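Local coordinates for UPF0255 protein frsA (Vibrio vulnificus, PDB 4I4C) that probably hydrolyses carboxylic esters as an alpha/beta-hydrolase-fold serine esterase of the FrsA family, at residues 224-236 with 244-256. Sequence-based numbering, arbitrary orientation.
Sequences MLTVDMPSVGYSS and YSRLHQAVLNELF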
loop_
_atom_site.group_PDB
_atom_site.type_symbol
_atom_site.label_atom_id
_atom_site.label_comp_id
_atom_site.label_asym_id
_atom_site.label_seq_id
_atom_site.Cartn_x
_atom_site.Cartn_y
_atom_site.Cartn_z
ATOM N N MET A 224 2.502 -15.723 3.243
ATOM C CA MET A 224 2.318 -14.431 2.612
ATOM C C MET A 224 3.647 -13.916 2.109
ATOM O O MET A 224 4.629 -13.917 2.835
ATOM C CB MET A 224 1.687 -13.427 3.577
ATOM C CG MET A 224 1.623 -12.020 3.010
ATOM S SD MET A 224 0.735 -10.842 4.038
ATOM C CE MET A 224 2.001 -10.349 5.195
ATOM N N LEU A 225 3.677 -13.473 0.861
ATOM C CA LEU A 225 4.903 -12.970 0.270
ATOM C C LEU A 225 4.647 -11.548 -0.182
ATOM O O LEU A 225 3.989 -11.331 -1.190
ATOM C CB LEU A 225 5.311 -13.841 -0.914
ATOM C CG LEU A 225 6.605 -13.477 -1.632
ATOM C CD1 LEU A 225 7.766 -13.531 -0.653
ATOM C CD2 LEU A 225 6.841 -14.428 -2.791
ATOM N N THR A 226 5.133 -10.572 0.584
ATOM C CA THR A 226 4.879 -9.170 0.254
ATOM C C THR A 226 5.869 -8.625 -0.773
ATOM O O THR A 226 7.041 -9.006 -0.797
ATOM C CB THR A 226 4.870 -8.280 1.505
ATOM O OG1 THR A 226 6.127 -8.391 2.182
ATOM C CG2 THR A 226 3.759 -8.722 2.453
ATOM N N VAL A 227 5.376 -7.742 -1.635
ATOM C CA VAL A 227 6.187 -7.126 -2.666
ATOM C C VAL A 227 5.747 -5.672 -2.822
ATOM O O VAL A 227 4.550 -5.375 -2.743
ATOM C CB VAL A 227 6.007 -7.840 -4.037
ATOM C CG1 VAL A 227 6.961 -7.254 -5.063
ATOM C CG2 VAL A 227 6.225 -9.348 -3.920
ATOM N N ASP A 228 6.717 -4.778 -3.021
ATOM C CA ASP A 228 6.461 -3.388 -3.391
ATOM C C ASP A 228 6.353 -3.205 -4.915
ATOM O O ASP A 228 7.230 -3.644 -5.667
ATOM C CB ASP A 228 7.592 -2.494 -2.871
ATOM C CG ASP A 228 7.539 -2.277 -1.357
ATOM O OD1 ASP A 228 6.471 -1.875 -0.847
ATOM O OD2 ASP A 228 8.573 -2.506 -0.684
ATOM N N MET A 229 5.287 -2.544 -5.357
ATOM C CA MET A 229 5.123 -2.134 -6.757
ATOM C C MET A 229 6.343 -1.333 -7.207
ATOM O O MET A 229 7.008 -0.712 -6.375
ATOM C CB MET A 229 3.888 -1.235 -6.900
ATOM C CG MET A 229 2.563 -1.920 -6.674
ATOM S SD MET A 229 2.133 -2.887 -8.130
ATOM C CE MET A 229 1.617 -1.578 -9.243
ATOM N N PRO A 230 6.642 -1.332 -8.516
ATOM C CA PRO A 230 7.752 -0.497 -9.010
ATOM C C PRO A 230 7.602 0.973 -8.590
ATOM O O PRO A 230 6.490 1.489 -8.693
ATOM C CB PRO A 230 7.641 -0.635 -10.532
ATOM C CG PRO A 230 6.985 -1.956 -10.741
ATOM C CD PRO A 230 6.054 -2.165 -9.578
ATOM N N SER A 231 8.695 1.585 -8.113
ATOM C CA SER A 231 8.795 2.996 -7.652
ATOM C C SER A 231 8.473 3.156 -6.172
ATOM O O SER A 231 8.689 4.226 -5.585
ATOM C CB SER A 231 7.927 3.957 -8.473
ATOM O OG SER A 231 6.556 3.794 -8.147
ATOM N N VAL A 232 7.955 2.082 -5.576
ATOM C CA VAL A 232 7.533 2.075 -4.177
ATOM C C VAL A 232 8.505 1.295 -3.296
ATOM O O VAL A 232 8.902 0.178 -3.645
ATOM C CB VAL A 232 6.136 1.415 -4.033
ATOM C CG1 VAL A 232 5.758 1.258 -2.560
ATOM C CG2 VAL A 232 5.079 2.208 -4.780
ATOM N N GLY A 233 8.868 1.882 -2.152
ATOM C CA GLY A 233 9.670 1.224 -1.126
ATOM C C GLY A 233 10.972 0.603 -1.593
ATOM O O GLY A 233 11.799 1.267 -2.217
ATOM N N TYR A 234 11.145 -0.683 -1.291
ATOM C CA TYR A 234 12.298 -1.468 -1.745
ATOM C C TYR A 234 12.410 -1.557 -3.267
ATOM O O TYR A 234 13.458 -1.940 -3.796
ATOM C CB TYR A 234 12.211 -2.899 -1.206
ATOM C CG TYR A 234 12.676 -3.094 0.216
ATOM C CD1 TYR A 234 14.037 -3.140 0.527
ATOM C CD2 TYR A 234 11.758 -3.278 1.249
ATOM C CE1 TYR A 234 14.471 -3.336 1.843
ATOM C CE2 TYR A 234 12.183 -3.468 2.561
ATOM C CZ TYR A 234 13.536 -3.502 2.847
ATOM O OH TYR A 234 13.942 -3.706 4.139
ATOM N N SER A 235 11.324 -1.245 -3.969
ATOM C CA SER A 235 11.335 -1.267 -5.422
ATOM C C SER A 235 11.442 0.137 -6.004
ATOM O O SER A 235 11.136 0.350 -7.176
ATOM C CB SER A 235 10.083 -1.964 -5.951
ATOM O OG SER A 235 9.961 -3.237 -5.358
ATOM N N SER A 236 11.880 1.082 -5.176
ATOM C CA SER A 236 12.061 2.471 -5.589
ATOM C C SER A 236 12.891 2.629 -6.860
ATOM O O SER A 236 12.625 3.508 -7.676
ATOM C CB SER A 236 12.698 3.284 -4.455
ATOM O OG SER A 236 13.961 2.754 -4.091
ATOM N N TYR A 244 3.713 -2.832 -15.361
ATOM C CA TYR A 244 3.948 -2.605 -13.939
ATOM C C TYR A 244 3.719 -3.863 -13.099
ATOM O O TYR A 244 3.797 -3.821 -11.872
ATOM C CB TYR A 244 3.140 -1.402 -13.421
ATOM C CG TYR A 244 1.649 -1.420 -13.721
ATOM C CD1 TYR A 244 1.075 -0.484 -14.583
ATOM C CD2 TYR A 244 0.808 -2.354 -13.121
ATOM C CE1 TYR A 244 -0.306 -0.500 -14.862
ATOM C CE2 TYR A 244 -0.564 -2.374 -13.387
ATOM C CZ TYR A 244 -1.118 -1.448 -14.259
ATOM O OH TYR A 244 -2.482 -1.475 -14.512
ATOM N N SER A 245 3.450 -4.982 -13.768
ATOM C CA SER A 245 3.307 -6.268 -13.087
ATOM C C SER A 245 4.646 -7.005 -13.134
ATOM O O SER A 245 4.808 -8.075 -12.542
ATOM C CB SER A 245 2.204 -7.110 -13.743
ATOM O OG SER A 245 2.417 -7.253 -15.139
ATOM N N ARG A 246 5.583 -6.383 -13.850
ATOM C CA ARG A 246 6.963 -6.816 -14.078
ATOM C C ARG A 246 7.624 -7.568 -12.919
ATOM O O ARG A 246 8.158 -8.662 -13.094
ATOM C CB ARG A 246 7.791 -5.551 -14.340
ATOM C CG ARG A 246 8.902 -5.668 -15.337
ATOM C CD ARG A 246 9.172 -4.303 -15.979
ATOM N NE ARG A 246 10.098 -3.448 -15.228
ATOM C CZ ARG A 246 9.741 -2.397 -14.494
ATOM N NH1 ARG A 246 8.459 -2.063 -14.384
ATOM N NH2 ARG A 246 10.672 -1.674 -13.870
ATOM N N LEU A 247 7.629 -6.944 -11.744
ATOM C CA LEU A 247 8.371 -7.467 -10.608
ATOM C C LEU A 247 7.660 -8.676 -10.012
ATOM O O LEU A 247 8.296 -9.634 -9.575
ATOM C CB LEU A 247 8.570 -6.367 -9.550
ATOM C CG LEU A 247 9.178 -5.026 -9.978
ATOM C CD1 LEU A 247 9.384 -4.094 -8.760
ATOM C CD2 LEU A 247 10.488 -5.209 -10.714
ATOM N N HIS A 248 6.333 -8.638 -10.013
ATOM C CA HIS A 248 5.550 -9.772 -9.528
ATOM C C HIS A 248 5.718 -11.035 -10.379
ATOM O O HIS A 248 5.699 -12.162 -9.859
ATOM C CB HIS A 248 4.081 -9.380 -9.422
ATOM C CG HIS A 248 3.837 -8.269 -8.450
ATOM N ND1 HIS A 248 3.869 -6.943 -8.817
ATOM C CD2 HIS A 248 3.592 -8.290 -7.120
ATOM C CE1 HIS A 248 3.636 -6.192 -7.754
ATOM N NE2 HIS A 248 3.460 -6.985 -6.713
ATOM N N GLN A 249 5.886 -10.841 -11.685
ATOM C CA GLN A 249 6.070 -11.958 -12.601
ATOM C C GLN A 249 7.394 -12.634 -12.292
ATOM O O GLN A 249 7.495 -13.867 -12.286
ATOM C CB GLN A 249 6.054 -11.464 -14.041
ATOM C CG GLN A 249 6.337 -12.542 -15.052
ATOM C CD GLN A 249 5.522 -12.358 -16.295
ATOM O OE1 GLN A 249 5.462 -11.258 -16.853
ATOM N NE2 GLN A 249 4.863 -13.428 -16.731
ATOM N N ALA A 250 8.399 -11.812 -12.017
ATOM C CA ALA A 250 9.730 -12.302 -11.681
ATOM C C ALA A 250 9.707 -12.991 -10.329
ATOM O O ALA A 250 10.374 -14.006 -10.136
ATOM C CB ALA A 250 10.762 -11.162 -11.691
ATOM N N VAL A 251 8.951 -12.440 -9.387
ATOM C CA VAL A 251 8.818 -13.071 -8.079
ATOM C C VAL A 251 8.062 -14.396 -8.232
ATOM O O VAL A 251 8.397 -15.391 -7.586
ATOM C CB VAL A 251 8.106 -12.158 -7.051
ATOM C CG1 VAL A 251 7.790 -12.933 -5.792
ATOM C CG2 VAL A 251 8.969 -10.939 -6.701
ATOM N N LEU A 252 7.052 -14.413 -9.102
ATOM C CA LEU A 252 6.315 -15.648 -9.390
ATOM C C LEU A 252 7.240 -16.708 -9.990
ATOM O O LEU A 252 7.272 -17.855 -9.531
ATOM C CB LEU A 252 5.127 -15.377 -10.321
ATOM C CG LEU A 252 4.293 -16.557 -10.841
ATOM C CD1 LEU A 252 3.628 -17.332 -9.714
ATOM C CD2 LEU A 252 3.247 -16.068 -11.839
ATOM N N ASN A 253 8.014 -16.315 -10.998
ATOM C CA ASN A 253 8.941 -17.242 -11.638
ATOM C C ASN A 253 10.034 -17.733 -10.703
ATOM O O ASN A 253 10.626 -18.785 -10.931
ATOM C CB ASN A 253 9.564 -16.611 -12.886
ATOM C CG ASN A 253 8.547 -16.368 -13.978
ATOM O OD1 ASN A 253 7.485 -16.997 -14.009
ATOM N ND2 ASN A 253 8.864 -15.448 -14.885
ATOM N N GLU A 254 10.301 -16.966 -9.647
ATOM C CA GLU A 254 11.299 -17.352 -8.660
ATOM C C GLU A 254 10.792 -18.419 -7.664
ATOM O O GLU A 254 11.591 -19.155 -7.069
ATOM C CB GLU A 254 11.809 -16.115 -7.910
ATOM C CG GLU A 254 12.937 -16.407 -6.931
ATOM C CD GLU A 254 14.218 -16.809 -7.631
ATOM O OE1 GLU A 254 14.371 -16.464 -8.821
ATOM O OE2 GLU A 254 15.072 -17.464 -6.992
ATOM N N LEU A 255 9.474 -18.512 -7.485
ATOM C CA LEU A 255 8.915 -19.453 -6.504
ATOM C C LEU A 255 9.277 -20.922 -6.774
ATOM O O LEU A 255 9.228 -21.757 -5.863
ATOM C CB LEU A 255 7.396 -19.290 -6.381
ATOM C CG LEU A 255 6.895 -17.943 -5.839
ATOM C CD1 LEU A 255 5.377 -17.946 -5.721
ATOM C CD2 LEU A 255 7.540 -17.598 -4.501
ATOM N N PHE A 256 9.641 -21.232 -8.017
ATOM C CA PHE A 256 10.091 -22.578 -8.371
ATOM C C PHE A 256 11.340 -22.967 -7.603
ATOM O O PHE A 256 11.527 -24.133 -7.258
ATOM C CB PHE A 256 10.391 -22.690 -9.870
ATOM C CG PHE A 256 9.185 -22.551 -10.745
ATOM C CD1 PHE A 256 8.205 -23.535 -10.762
ATOM C CD2 PHE A 256 9.036 -21.445 -11.567
ATOM C CE1 PHE A 256 7.091 -23.414 -11.575
ATOM C CE2 PHE A 256 7.923 -21.316 -12.386
ATOM C CZ PHE A 256 6.950 -22.304 -12.390
#
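In this alpha/beta-hydrolase fold, strand 223-226 and the loop leaving its C-terminal end pack on helix 246-254, the next helix in the chain, in a beta-to-alpha unit whose helix packs on the central mixed sheet. Leu225, Val227, Met229 and Pro230 meet Leu255, Val251, His248, Leu247 and Tyr244 in turn, so strand and loop run one way and the helix the other. On the strand, Leu225 CD2 presses to 3.5 Å from Val251 CG1, tighter than usual for two carbons, and also touches Leu255 CD2.

Next comes the His248 imidazole. Val227 lays CG1 over it off-centre, 4.3 Å from the ring centroid and 29° off the normal, a CH-pi contact. CG of His248 stands opposite its own carbonyl carbon (chi1 -62°), which turns the ring toward Val227 and Met229, and its NE2 hydrogen-bonds Ser199 OG; the same hydroxyl is bonded to Val227 O, so one serine ties helix and loop together. Met229 starts away from the helix, but bends at chi2 and chi3 bring SD back to 3.7 Å from His248 CE1, an oblique sulfur-aromatic contact, while CE reaches the Tyr244 ring. The Met229 side chain lies about 7 Å from the bound hexanoic acid, which places this end of the contact near the pocket that holds this ligand.

Pro230, in the type II beta turn from Met229 to Val232, rests CD against Tyr244 O at 3.6 Å and CG against Leu247. Leu247 CD1 also lies 3.6 Å from Ser235 OG, the hydroxyl that donates a 2.8 Å hydrogen bond to Asp228 O from above its carbonyl plane.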